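Putative ABC transporter subunit, substrate-binding component (PDB 4EVQ) binds 4-hydroxybenzoate and is probably the solute-binding component of an ABC transporter that takes up benzoate derivatives. Local coordinates at residues K152-V157 with P207-A212; I138-G143 with F171-T176; L23-T28 with F58-D63; G15-G20 with R54-V59. One frame throughout, in Å; residues are numbered along the deposited sequence.

Interaction 1 of 4, residues K152-V157 with P207-A212; sequences KKAVTV and PDCVYA
Residues Ala154 to Val157 run parallel to Cys209 to Ala212 as neighbouring strands, their axes 4.7 Å apart at closest and turned by 29°, with Val155 N bonded to Cys209 O, Tyr211 N to Val155 O and Val157 N to Tyr211 O. Asp208 sits at the entrance. Its CG lies between its own backbone N and carbonyl carbon (chi1 66°), which turns the carboxylate back onto the start of the other strand. OD2 of Asp208 takes Lys152 N at 2.9 Å through its syn lone pair, while OD1 of Asp208 takes Lys153 N at 2.9 Å from above the carboxylate plane. Asp208 N donates to Lys153 O at 2.8 Å. Replacing Asp208 by an alanine is likely to leave the main-chain N-H groups of Lys152 and Lys153 without this acceptor and let the start of the strand fray. Lys153 stretches along Pro207, and its NZ finds Lys206 O. Further in, Val155 CG2 rests on Pro207 CG at 3.7 Å, and Val157 CG1 meets Ala212 CB at 3.7 Å, compact apolar residues suiting this face, where Ile202 packs on Val155, Pro207 and Val210. On the other face Ala154 CB touches Cys209 SG at 3.7 Å; both are small, and Phe171 and Phe175 of helix 162-177 lie over Ala154. Thr156 CG2 reaches Tyr211 CD2, its hydroxyl being held by Asp185. The chemistry changes along the pair: a partly exposed carboxylate secures the strand entrance, whereas the buried interior relies on main-chain bonds and close apolar packing.

Interaction 2 of 4, residues I138-G143 with F171-T176; sequences IGRATG and FKKSFT. With SO4 (sulfate ion), chain D.
Gly139 and Gly143 of helix 135-148 pack on Phe171 and Ser174 of helix 162-177, two helices that cover one face of the seven-stranded sheet. The glycines have the GxxxG spacing that forms a flat, bare strip on a helix, and here the short axes approach to 7.0 Å with a crossing angle of -31°. At that separation main chain meets main chain: Phe171 CA lies 3.2 Å from Gly139 O in a CA-H...O contact. Gly143 CA comes 3.5 Å from Phe171 CD1, and a beta carbon on Gly143 would collide with Phe171 O, so glycine suits the place. The carbonyl of Gly143 looks at the edge of the Phe175 ring, whose face carries Phe171 CZ; both rings turn inward onto Ala154 of the sheet. Ser174 OG donates to Arg140 O at 2.8 Å, in the carbonyl plane and on a lone pair; Ser174 has a second conformer, so this bond may be held only part of the time. On the outer side the Arg140 chain runs extended from CG to NE, and Lys173 CB covers one face of its guanidinium. The edge stays turned to a sulfate, probably from the crystallisation liquor: Arg140 NE binds O1 of the sulfate at 2.9 Å, nearly straight at 171°, and Arg140 NH2 binds O4 of the sulfate at 3.0 Å. Arg121 also grips the anion, and Lys173 NZ stands 3.6 Å from its O2, so the charges gather round the ion. The glycines thus draw close two helices lying side by side on one face of a largely parallel sheet, the layering typical of the alpha/beta lobes of periplasmic binding proteins.

Interaction 3 of 4, residues L23-T28 with F58-D63; sequences LPYSGT and FVKVDD. With ACT (acetate ion), chain G.
The Asp62 carboxylate reaches across to the main chain of Tyr25 and to Ser26, with CG anti to the backbone N (chi1 -176°). Ser26 OG donates to Asp62 OD2 at 2.7 Å on the syn lone pair, whereas Tyr25 N meets Asp62 OD1 at 2.9 Å from above the carboxylate plane; Ser26 N adds a weak bond to OD1. The same OD1 takes Glu64 N, closing an Asx turn. A leucine in place of Asp62 would probably leave Tyr25 N and Ser26 OG without an acceptor and set the turn free to shift. The Tyr25 ring presents its edge to Asp62 CA, while the Lys60 and Tyr25 side chains cross at about a right angle, Lys60 CB being 3.7 Å from Tyr25 CE2. Tyr25 OH bonds to Thr37 on helix 30-46. These residues mark the carboxyl ends of parallel strands 17-23 and 54-62, where alpha/beta sheets commonly place their binding loops; the side chain of Pro24 is about 8 Å from the bound 4-hydroxybenzoate. The last strand bonds join Leu23 N to Val61 O and Asp63 N to Leu23 O. Pro24 and Asp63 lie side by side, Pro24 CB 3.5 Å from Asp63 OD1, and Asp63 OD2 is held by Thr89.

Interaction 4 of 4, residues G15-G20 with R54-V59; sequences GALKVG and RSISFV
Arg54 doubles back over Leu17 toward Gly15 because its chain bends at chi2 (-73°) and again at chi3 (-52°), a curl that an extended arginine could not make. Arg54 NH2 thereby reaches Gly15 O at 2.9 Å, the oxygen lying in the guanidinium plane although the nitrogen sits above the carbonyl plane. A water lying at the same guanidinium edge accepts from Arg54 NE at 3.0 Å and from Ser55 N, and donates to Gly15 O, so the first modelled residue is tied down twice. Leu17 CB lies over one face of the guanidinium, toward its rim, and Leu17 CD1 packs on the arginine's aliphatic part; Arg54 NH1 is taken by Gly309 O. Beyond this, Leu17 N bonds to Ser55 O at 2.8 Å, Ser57 N to Leu17 O, Val19 N to Ser57 O and Val59 N to Val19 O, the regular bonding of parallel strands. The apolar residues Leu17, Val19, Ile56 and Phe58 share one face. Val19 CG1 lies alongside the Phe58 ring, 3.8 Å from CE1, and Val19 CG2 meets Ile56 CG2 at 3.9 Å. That same Ile56 methyl stands over the centre of the Phe58 ring, and the Phe58 side chain packs on helix 30-46. Lys18 and Val59 share the other face: Lys18 CE touches Val59 CG2 at 4.0 Å while Lys18 NZ carries on to Glu81 O. Two parallel neighbours, joined by a connection that contains helix 30-46, packed on their apolar face, and the short strand 50-51, form the beta-alpha-beta crossover typical of the alpha/beta lobes of periplasmic binding proteins.

How the interactions relate
Interactions 1 and 2 belong to one lobe and touch: Tyr211 of the sheet stacks on Phe171 and packs against Gly139, so the strand pair and the helix pair share a core. Interactions 3 and 4, about 17 Å apart between centres, share strand 54-62 in the other lobe, interaction 3 pairing it with the end of strand 17-23 and the loop that follows. Interaction 1 is buried; interactions 2, 3 and 4 are partly buried. Interactions 1 and 4 are alike in strand pairing, each with a charged side chain securing the strand entrance. Interaction 2 relies on bare glycines, with its charges kept outside, while interaction 3 uses the Asp62 carboxylate to hold a loop nearer the bound 4-hydroxybenzoate.

Interaction 1 of 4, residues K152-V157 with P207-A212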
# COMPACT_ATOMS: atom_id res chain seq x y z
N LYS A 152 -25.82 -5.83 0.26
CA LYS A 152 -26.38 -6.38 -0.97
C LYS A 152 -26.42 -5.42 -2.16
O LYS A 152 -26.68 -5.84 -3.28
CB LYS A 152 -27.87 -6.85 -0.72
CG LYS A 152 -28.11 -7.86 0.42
CD LYS A 152 -29.50 -8.51 0.28
CE LYS A 152 -30.61 -7.48 -0.00
NZ LYS A 152 -31.97 -8.09 -0.29
N LYS A 153 -26.23 -4.12 -1.93
CA LYS A 153 -26.53 -3.13 -2.96
C LYS A 153 -25.54 -1.96 -2.83
O LYS A 153 -25.77 -1.03 -2.07
CB LYS A 153 -27.96 -2.63 -2.80
CG LYS A 153 -28.41 -1.63 -3.86
CD LYS A 153 -29.81 -1.06 -3.54
CE LYS A 153 -30.25 -0.03 -4.53
NZ LYS A 153 -31.57 0.63 -4.15
N ALA A 154 -24.44 -2.02 -3.59
CA ALA A 154 -23.35 -1.09 -3.40
C ALA A 154 -23.26 -0.06 -4.49
O ALA A 154 -23.62 -0.31 -5.65
CB ALA A 154 -22.02 -1.86 -3.38
N VAL A 155 -22.76 1.11 -4.13
CA VAL A 155 -22.20 2.05 -5.10
C VAL A 155 -20.71 2.18 -4.79
O VAL A 155 -20.32 2.21 -3.62
CB VAL A 155 -22.86 3.44 -4.98
CG1 VAL A 155 -22.11 4.50 -5.82
CG2 VAL A 155 -24.30 3.38 -5.38
N THR A 156 -19.87 2.23 -5.83
CA THR A 156 -18.44 2.45 -5.64
C THR A 156 -18.06 3.87 -6.05
O THR A 156 -18.73 4.47 -6.93
CB THR A 156 -17.56 1.47 -6.42
OG1 THR A 156 -17.64 1.76 -7.80
CG2 THR A 156 -17.95 0.04 -6.16
N VAL A 157 -17.07 4.44 -5.38
CA VAL A 157 -16.58 5.75 -5.77
C VAL A 157 -15.05 5.77 -5.56
O VAL A 157 -14.55 5.39 -4.49
CB VAL A 157 -17.32 6.87 -5.01
CG1 VAL A 157 -17.19 6.73 -3.54
CG2 VAL A 157 -16.88 8.22 -5.50
N PRO A 207 -28.26 3.02 -2.26
CA PRO A 207 -27.58 1.77 -1.93
C PRO A 207 -27.63 1.46 -0.43
O PRO A 207 -27.96 2.34 0.37
CB PRO A 207 -26.14 2.06 -2.38
CG PRO A 207 -25.96 3.51 -2.06
CD PRO A 207 -27.30 4.12 -2.47
N ASP A 208 -27.30 0.23 -0.06
CA ASP A 208 -27.13 -0.09 1.35
C ASP A 208 -25.70 0.03 1.86
O ASP A 208 -25.44 -0.14 3.05
CB ASP A 208 -27.75 -1.44 1.72
CG ASP A 208 -27.06 -2.65 1.10
OD1 ASP A 208 -25.99 -2.54 0.48
OD2 ASP A 208 -27.58 -3.78 1.25
N CYS A 209 -24.80 0.42 0.95
CA CYS A 209 -23.41 0.70 1.35
C CYS A 209 -22.71 1.41 0.20
O CYS A 209 -23.10 1.35 -0.96
CB CYS A 209 -22.65 -0.62 1.66
SG CYS A 209 -22.64 -1.83 0.31
N VAL A 210 -21.59 2.03 0.57
CA VAL A 210 -20.67 2.67 -0.37
C VAL A 210 -19.29 2.07 -0.14
O VAL A 210 -18.86 1.92 1.01
CB VAL A 210 -20.65 4.18 -0.17
CG1 VAL A 210 -19.55 4.81 -1.02
CG2 VAL A 210 -22.00 4.79 -0.54
N TYR A 211 -18.64 1.73 -1.24
CA TYR A 211 -17.24 1.29 -1.25
C TYR A 211 -16.42 2.40 -1.89
O TYR A 211 -16.66 2.75 -3.04
CB TYR A 211 -17.10 0.02 -2.07
CG TYR A 211 -15.69 -0.49 -2.32
CD1 TYR A 211 -15.06 -1.29 -1.39
CD2 TYR A 211 -15.02 -0.23 -3.49
CE1 TYR A 211 -13.80 -1.79 -1.64
CE2 TYR A 211 -13.74 -0.71 -3.75
CZ TYR A 211 -13.17 -1.51 -2.83
OH TYR A 211 -11.91 -2.06 -3.08
N ALA A 212 -15.44 2.94 -1.16
CA ALA A 212 -14.63 4.04 -1.65
C ALA A 212 -13.15 3.74 -1.50
O ALA A 212 -12.70 3.25 -0.47
CB ALA A 212 -14.96 5.33 -0.90

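Interaction 2 of 4, residues I138-G143 with F171-T176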
# COMPACT_ATOMS: atom_id res chain seq x y z
N ILE A 138 -6.85 -6.97 -2.32
CA ILE A 138 -7.45 -6.25 -1.21
C ILE A 138 -8.88 -5.82 -1.55
O ILE A 138 -9.75 -5.88 -0.70
CB ILE A 138 -6.59 -5.05 -0.72
CG1 ILE A 138 -7.13 -4.58 0.63
CG2 ILE A 138 -6.49 -3.92 -1.75
CD1 ILE A 138 -6.24 -3.54 1.34
N GLY A 139 -9.14 -5.47 -2.79
CA GLY A 139 -10.53 -5.18 -3.18
C GLY A 139 -11.45 -6.38 -2.97
O GLY A 139 -12.55 -6.28 -2.45
N ARG A 140 -10.99 -7.55 -3.40
CA ARG A 140 -11.73 -8.80 -3.20
C ARG A 140 -12.01 -9.06 -1.72
O ARG A 140 -13.13 -9.41 -1.34
CB ARG A 140 -10.98 -9.99 -3.75
CG ARG A 140 -11.08 -10.12 -5.24
CD ARG A 140 -10.46 -11.42 -5.66
NE ARG A 140 -10.80 -11.83 -6.99
CZ ARG A 140 -11.89 -12.52 -7.30
NH1 ARG A 140 -12.77 -12.82 -6.39
NH2 ARG A 140 -12.09 -12.88 -8.54
N ALA A 141 -11.00 -8.86 -0.88
CA ALA A 141 -11.17 -9.11 0.54
C ALA A 141 -12.21 -8.17 1.14
O ALA A 141 -12.99 -8.56 2.01
CB ALA A 141 -9.82 -9.02 1.27
N THR A 142 -12.23 -6.92 0.69
CA THR A 142 -13.17 -5.96 1.21
C THR A 142 -14.59 -6.33 0.76
O THR A 142 -15.53 -6.30 1.56
CB THR A 142 -12.78 -4.55 0.76
OG1 THR A 142 -11.39 -4.27 1.11
CG2 THR A 142 -13.61 -3.53 1.49
N GLY A 143 -14.76 -6.66 -0.52
CA GLY A 143 -16.06 -7.10 -0.99
C GLY A 143 -16.59 -8.33 -0.29
O GLY A 143 -17.78 -8.44 0.02
N PHE A 171 -13.25 -5.72 -5.77
CA PHE A 171 -14.42 -5.63 -4.95
C PHE A 171 -15.65 -6.17 -5.71
O PHE A 171 -16.45 -6.92 -5.17
CB PHE A 171 -14.65 -4.16 -4.54
CG PHE A 171 -16.08 -3.86 -4.16
CD1 PHE A 171 -16.57 -4.20 -2.92
CD2 PHE A 171 -16.94 -3.32 -5.08
CE1 PHE A 171 -17.93 -4.06 -2.63
CE2 PHE A 171 -18.28 -3.14 -4.78
CZ PHE A 171 -18.76 -3.52 -3.53
N LYS A 172 -15.82 -5.74 -6.95
CA LYS A 172 -17.03 -6.09 -7.70
C LYS A 172 -17.05 -7.60 -7.91
O LYS A 172 -18.11 -8.21 -7.84
CB LYS A 172 -17.10 -5.38 -9.05
CG LYS A 172 -17.39 -3.91 -8.94
CD LYS A 172 -17.26 -3.19 -10.28
CE LYS A 172 -18.28 -3.61 -11.20
NZ LYS A 172 -18.04 -2.83 -12.49
N LYS A 173 -15.90 -8.20 -8.18
CA LYS A 173 -15.87 -9.64 -8.36
C LYS A 173 -16.34 -10.38 -7.15
O LYS A 173 -17.15 -11.30 -7.27
CB LYS A 173 -14.49 -10.10 -8.79
CG LYS A 173 -14.16 -9.65 -10.19
CD LYS A 173 -12.73 -9.99 -10.56
CE LYS A 173 -12.36 -9.28 -11.85
NZ LYS A 173 -10.89 -9.26 -12.06
N SER A 174 -15.88 -10.04 -5.97
CA SER A 174 -16.30 -10.79 -4.79
C SER A 174 -17.66 -10.40 -4.29
O SER A 174 -18.38 -11.24 -3.69
CB SER A 174 -15.26 -10.70 -3.67
OG SER A 174 -15.19 -9.37 -3.21
N PHE A 175 -18.08 -9.17 -4.55
CA PHE A 175 -19.40 -8.74 -4.14
C PHE A 175 -20.46 -9.37 -5.01
O PHE A 175 -21.48 -9.89 -4.49
CB PHE A 175 -19.49 -7.22 -4.21
CG PHE A 175 -20.61 -6.63 -3.36
CD1 PHE A 175 -20.51 -6.59 -1.98
CD2 PHE A 175 -21.76 -6.12 -3.95
CE1 PHE A 175 -21.53 -6.04 -1.21
CE2 PHE A 175 -22.76 -5.55 -3.16
CZ PHE A 175 -22.64 -5.50 -1.81
N THR A 176 -20.24 -9.40 -6.31
CA THR A 176 -21.20 -10.03 -7.19
C THR A 176 -21.15 -11.57 -7.11
O THR A 176 -22.20 -12.20 -7.31
CB THR A 176 -21.03 -9.59 -8.67
OG1 THR A 176 -19.79 -10.06 -9.19
CG2 THR A 176 -21.14 -8.09 -8.81
S SO4 D . -8.63 -11.83 -10.04
O1 SO4 D . -8.98 -10.86 -9.00
O2 SO4 D . -7.97 -11.12 -11.12
O3 SO4 D . -7.64 -12.75 -9.49
O4 SO4 D . -9.77 -12.64 -10.48

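Interaction 3 of 4, residues L23-T28 with F58-D63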
# COMPACT_ATOMS: atom_id res chain seq x y z
N LEU A 23 9.59 8.18 -4.89
CA LEU A 23 8.39 8.30 -4.08
C LEU A 23 7.79 9.65 -4.29
O LEU A 23 8.49 10.57 -4.74
CB LEU A 23 8.70 8.10 -2.58
CG LEU A 23 9.08 6.67 -2.15
CD1 LEU A 23 9.62 6.71 -0.74
CD2 LEU A 23 7.84 5.80 -2.25
N PRO A 24 6.50 9.81 -3.93
CA PRO A 24 5.90 11.15 -3.98
C PRO A 24 6.31 11.99 -2.80
O PRO A 24 5.84 11.76 -1.69
CB PRO A 24 4.41 10.86 -4.00
CG PRO A 24 4.28 9.54 -3.27
CD PRO A 24 5.52 8.77 -3.60
N TYR A 25 7.18 12.97 -3.03
CA TYR A 25 7.58 13.92 -1.97
C TYR A 25 6.83 15.24 -2.14
O TYR A 25 7.11 16.20 -1.44
CB TYR A 25 9.09 14.14 -2.00
CG TYR A 25 9.85 12.89 -1.55
CD1 TYR A 25 9.79 12.48 -0.21
CD2 TYR A 25 10.61 12.11 -2.43
CE1 TYR A 25 10.44 11.33 0.22
CE2 TYR A 25 11.28 10.97 -1.95
CZ TYR A 25 11.17 10.61 -0.63
OH TYR A 25 11.82 9.49 -0.17
N SER A 26 5.98 15.32 -3.15
CA SER A 26 5.10 16.45 -3.36
C SER A 26 3.77 15.92 -3.84
O SER A 26 3.65 14.76 -4.23
CB SER A 26 5.69 17.42 -4.41
OG SER A 26 5.78 16.79 -5.66
N GLY A 27 2.78 16.79 -3.84
CA GLY A 27 1.47 16.49 -4.36
C GLY A 27 0.61 15.67 -3.42
O GLY A 27 0.84 15.54 -2.20
N THR A 28 -0.40 15.08 -4.04
CA THR A 28 -1.48 14.54 -3.24
C THR A 28 -1.05 13.36 -2.34
O THR A 28 -1.58 13.14 -1.25
CB THR A 28 -2.65 14.17 -4.12
OG1 THR A 28 -3.84 14.07 -3.30
CG2 THR A 28 -2.46 12.87 -4.74
N PHE A 58 20.46 7.35 0.93
CA PHE A 58 19.19 7.39 0.20
C PHE A 58 19.23 8.52 -0.80
O PHE A 58 19.49 9.67 -0.46
CB PHE A 58 18.00 7.58 1.15
CG PHE A 58 17.69 6.37 2.00
CD1 PHE A 58 17.20 5.21 1.42
CD2 PHE A 58 17.85 6.41 3.37
CE1 PHE A 58 16.91 4.11 2.19
CE2 PHE A 58 17.56 5.28 4.15
CZ PHE A 58 17.08 4.15 3.56
N VAL A 59 18.96 8.19 -2.05
CA VAL A 59 18.86 9.16 -3.11
C VAL A 59 17.39 9.33 -3.38
O VAL A 59 16.76 8.45 -4.00
CB VAL A 59 19.60 8.69 -4.36
CG1 VAL A 59 19.51 9.74 -5.42
CG2 VAL A 59 21.07 8.34 -4.00
N LYS A 60 16.81 10.45 -2.96
CA LYS A 60 15.36 10.60 -2.96
C LYS A 60 14.89 11.40 -4.17
O LYS A 60 15.20 12.59 -4.29
CB LYS A 60 14.96 11.30 -1.67
CG LYS A 60 15.40 10.57 -0.41
CD LYS A 60 15.10 11.35 0.85
CE LYS A 60 15.41 10.53 2.08
NZ LYS A 60 15.10 11.31 3.32
N VAL A 61 14.11 10.78 -5.04
CA VAL A 61 13.64 11.38 -6.27
C VAL A 61 12.13 11.48 -6.16
O VAL A 61 11.43 10.50 -5.92
CB VAL A 61 14.06 10.55 -7.49
CG1 VAL A 61 13.46 11.09 -8.78
CG2 VAL A 61 15.61 10.47 -7.57
N ASP A 62 11.62 12.70 -6.31
CA ASP A 62 10.22 12.97 -6.27
C ASP A 62 9.52 12.63 -7.55
O ASP A 62 9.75 13.27 -8.57
CB ASP A 62 10.04 14.46 -6.02
CG ASP A 62 8.57 14.86 -5.85
OD1 ASP A 62 7.67 13.98 -5.69
OD2 ASP A 62 8.33 16.09 -5.85
N ASP A 63 8.64 11.61 -7.51
CA ASP A 63 7.94 11.18 -8.72
C ASP A 63 6.69 11.99 -9.02
O ASP A 63 6.11 11.85 -10.09
CB ASP A 63 7.61 9.68 -8.67
CG ASP A 63 6.39 9.34 -7.77
OD1 ASP A 63 5.80 10.17 -7.11
OD2 ASP A 63 5.99 8.18 -7.75
C ACT G . -0.58 14.82 -8.10
O ACT G . -1.19 15.92 -8.21
OXT ACT G . 0.01 14.54 -7.00
CH3 ACT G . -0.53 13.87 -9.24

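Interaction 4 of 4, residues G15-G20 with R54-V59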
# COMPACT_ATOMS: atom_id res chain seq x y z
N GLY A 15 32.24 2.19 0.08
CA GLY A 15 31.38 3.37 0.15
C GLY A 15 29.98 3.00 0.63
O GLY A 15 29.68 1.84 0.91
N ALA A 16 29.11 4.00 0.74
CA ALA A 16 27.72 3.74 1.11
C ALA A 16 26.98 2.98 0.00
O ALA A 16 27.28 3.14 -1.18
CB ALA A 16 27.02 5.04 1.44
N LEU A 17 26.06 2.10 0.39
CA LEU A 17 25.13 1.47 -0.54
C LEU A 17 24.15 2.56 -0.95
O LEU A 17 23.57 3.23 -0.09
CB LEU A 17 24.39 0.35 0.20
CG LEU A 17 23.75 -0.80 -0.57
CD1 LEU A 17 23.81 -2.07 0.28
CD2 LEU A 17 22.35 -0.48 -0.92
N LYS A 18 23.97 2.76 -2.25
CA LYS A 18 23.07 3.81 -2.75
C LYS A 18 21.71 3.21 -3.01
O LYS A 18 21.52 2.39 -3.90
CB LYS A 18 23.61 4.47 -4.02
CG LYS A 18 24.96 5.11 -3.84
CD LYS A 18 25.39 5.79 -5.12
CE LYS A 18 24.60 7.07 -5.35
NZ LYS A 18 25.31 7.89 -6.40
N VAL A 19 20.76 3.65 -2.22
CA VAL A 19 19.39 3.18 -2.31
C VAL A 19 18.57 4.30 -2.94
O VAL A 19 18.41 5.39 -2.36
CB VAL A 19 18.86 2.78 -0.95
CG1 VAL A 19 17.39 2.32 -1.09
CG2 VAL A 19 19.67 1.64 -0.34
N GLY A 20 18.12 4.07 -4.16
CA GLY A 20 17.29 5.04 -4.84
C GLY A 20 15.86 4.94 -4.39
O GLY A 20 15.32 3.84 -4.40
N ARG A 54 26.44 -2.48 5.71
CA ARG A 54 26.72 -1.40 4.79
C ARG A 54 26.04 -0.13 5.20
O ARG A 54 24.85 -0.13 5.50
CB ARG A 54 26.27 -1.75 3.38
CG ARG A 54 26.91 -2.99 2.78
CD ARG A 54 28.39 -2.74 2.39
NE ARG A 54 28.53 -1.55 1.54
CZ ARG A 54 28.45 -1.56 0.21
NH1 ARG A 54 28.22 -2.70 -0.44
NH2 ARG A 54 28.58 -0.43 -0.49
N SER A 55 26.79 0.96 5.18
CA SER A 55 26.19 2.27 5.35
C SER A 55 25.25 2.54 4.20
O SER A 55 25.45 2.06 3.08
CB SER A 55 27.25 3.36 5.42
OG SER A 55 28.25 3.02 6.36
N ILE A 56 24.21 3.32 4.46
CA ILE A 56 23.18 3.54 3.48
C ILE A 56 23.09 5.00 3.12
O ILE A 56 23.11 5.88 3.99
CB ILE A 56 21.79 3.10 4.01
CG1 ILE A 56 21.79 1.64 4.47
CG2 ILE A 56 20.66 3.39 2.97
CD1 ILE A 56 22.08 0.62 3.41
N SER A 57 23.04 5.28 1.83
CA SER A 57 22.76 6.62 1.35
C SER A 57 21.47 6.57 0.52
O SER A 57 21.39 5.87 -0.48
CB SER A 57 23.92 7.11 0.49
OG SER A 57 23.55 8.27 -0.23
N PHE A 58 20.46 7.35 0.93
CA PHE A 58 19.19 7.39 0.20
C PHE A 58 19.23 8.52 -0.80
O PHE A 58 19.49 9.67 -0.46
CB PHE A 58 18.00 7.58 1.15
CG PHE A 58 17.69 6.37 2.00
CD1 PHE A 58 17.20 5.21 1.42
CD2 PHE A 58 17.85 6.41 3.37
CE1 PHE A 58 16.91 4.11 2.19
CE2 PHE A 58 17.56 5.28 4.15
CZ PHE A 58 17.08 4.15 3.56
N VAL A 59 18.96 8.19 -2.05
CA VAL A 59 18.86 9.16 -3.11
C VAL A 59 17.39 9.33 -3.38
O VAL A 59 16.76 8.45 -4.00
CB VAL A 59 19.60 8.69 -4.36
CG1 VAL A 59 19.51 9.74 -5.42
CG2 VAL A 59 21.07 8.34 -4.00
O HOH W 1 29.23 0.47 3.66